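Local atomic coordinates of glycoside hydrolase (Streptococcus pneumoniae serotype 4, PDB entry 6ORH), a protein that probably hydrolyses alpha-L-fucosidic linkages, removing fucose from host-derived carbohydrate antigens as a member of glycoside hydrolase family 29. Residues A[52-66]-A[301-313]. The protein carries 2 engineered substitutions. Residues are numbered along the deposited sequence; the frame is centred on the assembly and turned at random. Where two conformers were deposited one is given.
Sequences SQLDAREWVRVLKET and AGLFDAKDIERLY. With EDO (1,2-ethanediol), chain J; EDO (1,2-ethanediol), chain H.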
loop_
_atom_site.group_PDB
_atom_site.type_symbol
_atom_site.label_atom_id
_atom_site.label_comp_id
_atom_site.label_asym_id
_atom_site.label_seq_id
_atom_site.Cartn_x
_atom_site.Cartn_y
_atom_site.Cartn_z
ATOM N N SER A 52 42.438 -1.784 -6.710
ATOM C CA SER A 52 43.428 -1.230 -7.627
ATOM C C SER A 52 42.813 -0.769 -8.948
ATOM O O SER A 52 43.419 0.049 -9.649
ATOM C CB SER A 52 44.548 -2.198 -7.883
ATOM O OG SER A 52 44.011 -3.407 -8.392
ATOM N N GLN A 53 41.601 -1.234 -9.266
ATOM C CA GLN A 53 41.006 -0.799 -10.522
ATOM C C GLN A 53 39.976 0.312 -10.300
ATOM O O GLN A 53 39.215 0.621 -11.232
ATOM C CB GLN A 53 40.322 -1.977 -11.212
ATOM C CG GLN A 53 41.325 -2.986 -11.779
ATOM C CD GLN A 53 40.625 -4.289 -12.075
ATOM O OE1 GLN A 53 40.003 -4.462 -13.123
ATOM N NE2 GLN A 53 40.676 -5.220 -11.141
ATOM N N LEU A 54 39.972 0.937 -9.110
ATOM C CA LEU A 54 38.885 1.867 -8.795
ATOM C C LEU A 54 38.839 3.041 -9.776
ATOM O O LEU A 54 39.843 3.676 -10.078
ATOM C CB LEU A 54 39.035 2.348 -7.350
ATOM C CG LEU A 54 37.839 3.134 -6.785
ATOM C CD1 LEU A 54 37.777 2.908 -5.285
ATOM C CD2 LEU A 54 37.996 4.651 -7.047
ATOM N N ASP A 55 37.623 3.335 -10.248
ATOM C CA ASP A 55 37.429 4.409 -11.210
ATOM C C ASP A 55 36.191 5.201 -10.785
ATOM O O ASP A 55 35.064 4.840 -11.163
ATOM C CB ASP A 55 37.348 3.840 -12.624
ATOM C CG ASP A 55 37.358 4.943 -13.662
ATOM O OD1 ASP A 55 37.123 6.099 -13.287
ATOM O OD2 ASP A 55 37.699 4.655 -14.850
ATOM N N ALA A 56 36.423 6.230 -9.936
ATOM C CA ALA A 56 35.316 7.027 -9.416
ATOM C C ALA A 56 34.593 7.788 -10.526
ATOM O O ALA A 56 33.390 8.075 -10.392
ATOM C CB ALA A 56 35.802 7.994 -8.344
ATOM N N ARG A 57 35.321 8.145 -11.590
ATOM C CA ARG A 57 34.667 8.831 -12.699
ATOM C C ARG A 57 33.625 7.913 -13.351
ATOM O O ARG A 57 32.589 8.413 -13.797
ATOM C CB ARG A 57 35.695 9.387 -13.708
ATOM C CG ARG A 57 35.061 10.286 -14.768
ATOM C CD ARG A 57 36.122 10.746 -15.773
ATOM N NE ARG A 57 35.558 11.697 -16.739
ATOM C CZ ARG A 57 34.888 11.384 -17.848
ATOM N NH1 ARG A 57 34.679 10.122 -18.178
ATOM N NH2 ARG A 57 34.434 12.351 -18.635
ATOM N N GLU A 58 33.893 6.602 -13.422
ATOM C CA GLU A 58 32.915 5.672 -13.979
ATOM C C GLU A 58 31.687 5.586 -13.077
ATOM O O GLU A 58 30.585 5.432 -13.582
ATOM C CB GLU A 58 33.497 4.270 -14.190
ATOM C CG GLU A 58 34.353 4.242 -15.448
ATOM C CD GLU A 58 33.516 4.545 -16.676
ATOM O OE1 GLU A 58 32.749 3.639 -17.083
ATOM O OE2 GLU A 58 33.613 5.680 -17.215
ATOM N N TRP A 59 31.880 5.686 -11.746
ATOM C CA TRP A 59 30.713 5.670 -10.870
ATOM C C TRP A 59 29.845 6.872 -11.221
ATOM O O TRP A 59 28.637 6.746 -11.433
ATOM C CB TRP A 59 31.104 5.771 -9.393
ATOM C CG TRP A 59 32.043 4.729 -8.859
ATOM C CD1 TRP A 59 32.509 3.592 -9.471
ATOM C CD2 TRP A 59 32.634 4.769 -7.550
ATOM N NE1 TRP A 59 33.358 2.932 -8.611
ATOM C CE2 TRP A 59 33.449 3.633 -7.427
ATOM C CE3 TRP A 59 32.543 5.662 -6.456
ATOM C CZ2 TRP A 59 34.175 3.371 -6.262
ATOM C CZ3 TRP A 59 33.248 5.389 -5.302
ATOM C CH2 TRP A 59 34.079 4.266 -5.210
ATOM N N VAL A 60 30.480 8.060 -11.270
ATOM C CA VAL A 60 29.716 9.270 -11.523
ATOM C C VAL A 60 29.110 9.265 -12.931
ATOM O O VAL A 60 27.939 9.637 -13.085
ATOM C CB VAL A 60 30.576 10.523 -11.278
ATOM C CG1 VAL A 60 29.824 11.796 -11.688
ATOM C CG2 VAL A 60 31.050 10.586 -9.827
ATOM N N ARG A 61 29.893 8.855 -13.952
ATOM C CA ARG A 61 29.392 8.895 -15.329
ATOM C C ARG A 61 28.124 8.041 -15.459
ATOM O O ARG A 61 27.120 8.492 -16.013
ATOM C CB ARG A 61 30.465 8.416 -16.318
ATOM C CG ARG A 61 29.970 8.457 -17.765
ATOM C CD ARG A 61 31.025 7.909 -18.729
ATOM N NE ARG A 61 31.250 6.473 -18.594
ATOM C CZ ARG A 61 30.470 5.518 -19.129
ATOM N NH1 ARG A 61 29.413 5.849 -19.870
ATOM N NH2 ARG A 61 30.763 4.248 -18.920
ATOM N N VAL A 62 28.162 6.818 -14.940
ATOM C CA VAL A 62 27.036 5.906 -15.073
ATOM C C VAL A 62 25.842 6.473 -14.307
ATOM O O VAL A 62 24.725 6.492 -14.819
ATOM C CB VAL A 62 27.383 4.472 -14.645
ATOM C CG1 VAL A 62 26.126 3.632 -14.436
ATOM C CG2 VAL A 62 28.251 3.816 -15.726
ATOM N N LEU A 63 26.089 6.976 -13.094
ATOM C CA LEU A 63 24.963 7.563 -12.359
ATOM C C LEU A 63 24.361 8.769 -13.090
ATOM O O LEU A 63 23.143 8.925 -13.120
ATOM C CB LEU A 63 25.419 7.924 -10.940
ATOM C CG LEU A 63 25.800 6.736 -10.063
ATOM C CD1 LEU A 63 26.420 7.219 -8.748
ATOM C CD2 LEU A 63 24.591 5.832 -9.824
ATOM N N LYS A 64 25.208 9.629 -13.668
ATOM C CA LYS A 64 24.729 10.804 -14.382
ATOM C C LYS A 64 23.893 10.348 -15.574
ATOM O O LYS A 64 22.780 10.841 -15.792
ATOM C CB LYS A 64 25.901 11.650 -14.888
ATOM C CG LYS A 64 25.513 12.970 -15.542
ATOM C CD LYS A 64 25.022 14.020 -14.558
ATOM C CE LYS A 64 24.777 15.365 -15.210
ATOM N NZ LYS A 64 24.427 16.419 -14.242
ATOM N N GLU A 65 24.436 9.386 -16.331
ATOM C CA GLU A 65 23.790 8.942 -17.562
ATOM C C GLU A 65 22.473 8.231 -17.267
ATOM O O GLU A 65 21.615 8.156 -18.154
ATOM C CB GLU A 65 24.698 8.038 -18.400
ATOM C CG GLU A 65 25.866 8.794 -19.029
ATOM C CD GLU A 65 26.687 7.881 -19.931
ATOM O OE1 GLU A 65 26.231 6.730 -20.217
ATOM O OE2 GLU A 65 27.790 8.325 -20.346
ATOM N N THR A 66 22.299 7.709 -16.039
ATOM C CA THR A 66 21.096 6.949 -15.726
ATOM C C THR A 66 20.133 7.749 -14.851
ATOM O O THR A 66 19.233 7.129 -14.264
ATOM C CB THR A 66 21.422 5.567 -15.148
ATOM O OG1 THR A 66 22.186 5.656 -13.939
ATOM C CG2 THR A 66 22.205 4.732 -16.150
ATOM N N ALA A 301 37.140 -4.622 -6.794
ATOM C CA ALA A 301 38.007 -3.955 -7.748
ATOM C C ALA A 301 37.839 -2.440 -7.692
ATOM O O ALA A 301 38.656 -1.718 -8.261
ATOM C CB ALA A 301 37.729 -4.466 -9.152
ATOM N N GLY A 302 36.754 -1.973 -7.046
ATOM C CA GLY A 302 36.416 -0.561 -7.040
ATOM C C GLY A 302 35.555 -0.122 -8.221
ATOM O O GLY A 302 35.584 1.063 -8.571
ATOM N N LEU A 303 34.763 -1.067 -8.774
ATOM C CA LEU A 303 33.922 -0.796 -9.940
ATOM C C LEU A 303 32.484 -1.209 -9.617
ATOM O O LEU A 303 32.275 -2.108 -8.813
ATOM C CB LEU A 303 34.457 -1.564 -11.158
ATOM C CG LEU A 303 35.860 -1.134 -11.616
ATOM C CD1 LEU A 303 36.288 -2.009 -12.788
ATOM C CD2 LEU A 303 35.857 0.323 -12.106
ATOM N N PHE A 304 31.505 -0.564 -10.246
ATOM C CA PHE A 304 30.129 -1.050 -10.106
ATOM C C PHE A 304 30.038 -2.382 -10.849
ATOM O O PHE A 304 30.692 -2.582 -11.885
ATOM C CB PHE A 304 29.152 -0.087 -10.785
ATOM C CG PHE A 304 28.845 1.190 -10.028
ATOM C CD1 PHE A 304 29.060 1.295 -8.662
ATOM C CD2 PHE A 304 28.285 2.273 -10.693
ATOM C CE1 PHE A 304 28.769 2.490 -7.994
ATOM C CE2 PHE A 304 27.952 3.444 -10.007
ATOM C CZ PHE A 304 28.205 3.552 -8.667
ATOM N N ASP A 305 29.195 -3.281 -10.337
ATOM C CA ASP A 305 28.984 -4.591 -10.950
ATOM C C ASP A 305 28.316 -4.438 -12.314
ATOM O O ASP A 305 27.437 -3.592 -12.489
ATOM C CB ASP A 305 28.119 -5.453 -10.019
ATOM C CG ASP A 305 27.899 -6.855 -10.557
ATOM O OD1 ASP A 305 28.757 -7.698 -10.286
ATOM O OD2 ASP A 305 26.888 -7.067 -11.246
ATOM N N ALA A 306 28.711 -5.284 -13.296
ATOM C CA ALA A 306 28.194 -5.189 -14.653
ATOM C C ALA A 306 26.664 -5.284 -14.710
ATOM O O ALA A 306 26.050 -4.584 -15.525
ATOM C CB ALA A 306 28.827 -6.268 -15.517
ATOM N N LYS A 307 26.088 -6.178 -13.882
ATOM C CA LYS A 307 24.647 -6.425 -13.887
ATOM C C LYS A 307 23.934 -5.197 -13.316
ATOM O O LYS A 307 22.961 -4.729 -13.908
ATOM C CB LYS A 307 24.300 -7.660 -13.056
ATOM C CG LYS A 307 24.981 -8.950 -13.528
ATOM C CD LYS A 307 24.656 -10.193 -12.686
ATOM C CE LYS A 307 24.942 -10.079 -11.194
ATOM N NZ LYS A 307 26.382 -9.874 -10.894
ATOM N N ASP A 308 24.521 -4.622 -12.252
ATOM C CA ASP A 308 23.930 -3.422 -11.661
ATOM C C ASP A 308 23.899 -2.283 -12.672
ATOM O O ASP A 308 22.932 -1.536 -12.759
ATOM C CB ASP A 308 24.707 -2.930 -10.434
ATOM C CG ASP A 308 24.735 -3.909 -9.275
ATOM O OD1 ASP A 308 24.429 -5.106 -9.499
ATOM O OD2 ASP A 308 25.068 -3.477 -8.153
ATOM N N ILE A 309 25.010 -2.089 -13.414
ATOM C CA ILE A 309 25.054 -1.051 -14.414
ATOM C C ILE A 309 23.959 -1.266 -15.469
ATOM O O ILE A 309 23.239 -0.331 -15.827
ATOM C CB ILE A 309 26.465 -0.989 -15.043
ATOM C CG1 ILE A 309 27.506 -0.579 -13.998
ATOM C CG2 ILE A 309 26.456 -0.038 -16.229
ATOM C CD1 ILE A 309 28.970 -0.841 -14.452
ATOM N N GLU A 310 23.853 -2.501 -15.993
ATOM C CA GLU A 310 22.846 -2.795 -17.001
ATOM C C GLU A 310 21.454 -2.426 -16.469
ATOM O O GLU A 310 20.662 -1.803 -17.186
ATOM C CB GLU A 310 22.948 -4.282 -17.357
ATOM C CG GLU A 310 21.977 -4.708 -18.430
ATOM C CD GLU A 310 22.444 -6.041 -18.985
ATOM O OE1 GLU A 310 22.978 -6.033 -20.124
ATOM O OE2 GLU A 310 22.337 -7.068 -18.251
ATOM N N ARG A 311 21.219 -2.773 -15.204
ATOM C CA ARG A 311 19.924 -2.584 -14.560
ATOM C C ARG A 311 19.616 -1.089 -14.407
ATOM O O ARG A 311 18.476 -0.654 -14.599
ATOM C CB ARG A 311 19.936 -3.362 -13.242
ATOM C CG ARG A 311 18.626 -3.358 -12.468
ATOM C CD ARG A 311 17.448 -3.952 -13.227
ATOM N NE ARG A 311 17.720 -5.046 -14.158
ATOM C CZ ARG A 311 17.980 -6.306 -13.836
ATOM N NH1 ARG A 311 18.086 -6.682 -12.575
ATOM N NH2 ARG A 311 18.161 -7.194 -14.806
ATOM N N LEU A 312 20.642 -0.272 -14.108
ATOM C CA LEU A 312 20.392 1.163 -14.031
ATOM C C LEU A 312 19.994 1.774 -15.377
ATOM O O LEU A 312 19.152 2.667 -15.415
ATOM C CB LEU A 312 21.619 1.879 -13.445
ATOM C CG LEU A 312 21.969 1.547 -12.003
ATOM C CD1 LEU A 312 23.213 2.334 -11.621
ATOM C CD2 LEU A 312 20.794 1.903 -11.089
ATOM N N TYR A 313 20.630 1.332 -16.489
ATOM C CA TYR A 313 20.237 1.829 -17.795
ATOM C C TYR A 313 18.812 1.363 -18.126
ATOM O O TYR A 313 18.040 2.144 -18.660
ATOM C CB TYR A 313 21.239 1.393 -18.876
ATOM C CG TYR A 313 22.510 2.214 -18.879
ATOM C CD1 TYR A 313 22.562 3.459 -19.492
ATOM C CD2 TYR A 313 23.635 1.757 -18.208
ATOM C CE1 TYR A 313 23.721 4.223 -19.471
ATOM C CE2 TYR A 313 24.801 2.512 -18.169
ATOM C CZ TYR A 313 24.831 3.746 -18.786
ATOM O OH TYR A 313 25.975 4.499 -18.715
HETATM C C1 EDO J . 42.682 3.488 -11.303
HETATM O O1 EDO J . 42.445 2.789 -10.117
HETATM C C2 EDO J . 43.435 2.591 -12.170
HETATM O O2 EDO J . 44.502 2.081 -11.404
HETATM C C1 EDO H . 37.402 -5.437 -14.610
HETATM O O1 EDO H . 37.630 -5.557 -13.193
HETATM C C2 EDO H . 37.045 -6.727 -15.240
HETATM O O2 EDO H . 37.911 -7.800 -14.897
HETATM O O HOH W 1 18.294 4.572 -13.508
#
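Trp-59 and Phe-304 form an offset stack where two neighbouring outer helices of the TIM-barrel-like catalytic domain pack side by side. Helix 56-65 and the 306-313 part of helix 306-322 run at 27°, and their axes come within 10.1 Å. Phe-304 covers the five-membered-ring side of one indole face, with Trp-59 CD1 over the centre of the Phe-304 ring. The two ring centroids are 4.7 Å apart, and the planes differ by 16°. The indole NE1 donates to Gly-302 O at 2.9 Å, which helps fix the rotation of the ring. This donor sits above the carbonyl plane. Leu-63 CG meets the edge of Phe-304, and both residues also touch strand 23-27, the barrel strand beneath. Gly-302 has left-handed backbone angles, and its CA lies 3.9 Å from Leu-54 CA. Leu-54 CA also makes a CA-H...O contact with Gly-302 O. Farther along, Val-62 CG1 rests against Ile-309 CG2, Leu-312 and Tyr-313. At the helix ends, Thr-66 CG2 makes a CH-pi contact over the face of Tyr-313, 3.5 Å from the ring centroid. The Thr-66 chi1 of 60° turns OG1 back to Val-62 O and leaves the methyl for the ring. Tyr-313 OH donates to Glu-65 OE1 at 2.7 Å, meeting it from above the carboxylate plane. Glu-65 OE2 takes Arg-61 NH1 at 3.0 Å, while Arg-61 grips both oxygens of Glu-58 side-on. A water bridges Thr-66 O and Leu-312 O. An apolar, aromatic seam is thus held by polar bonds at its two ends, the ion-pair network probably steadying the carboxylate that receives the tyrosine.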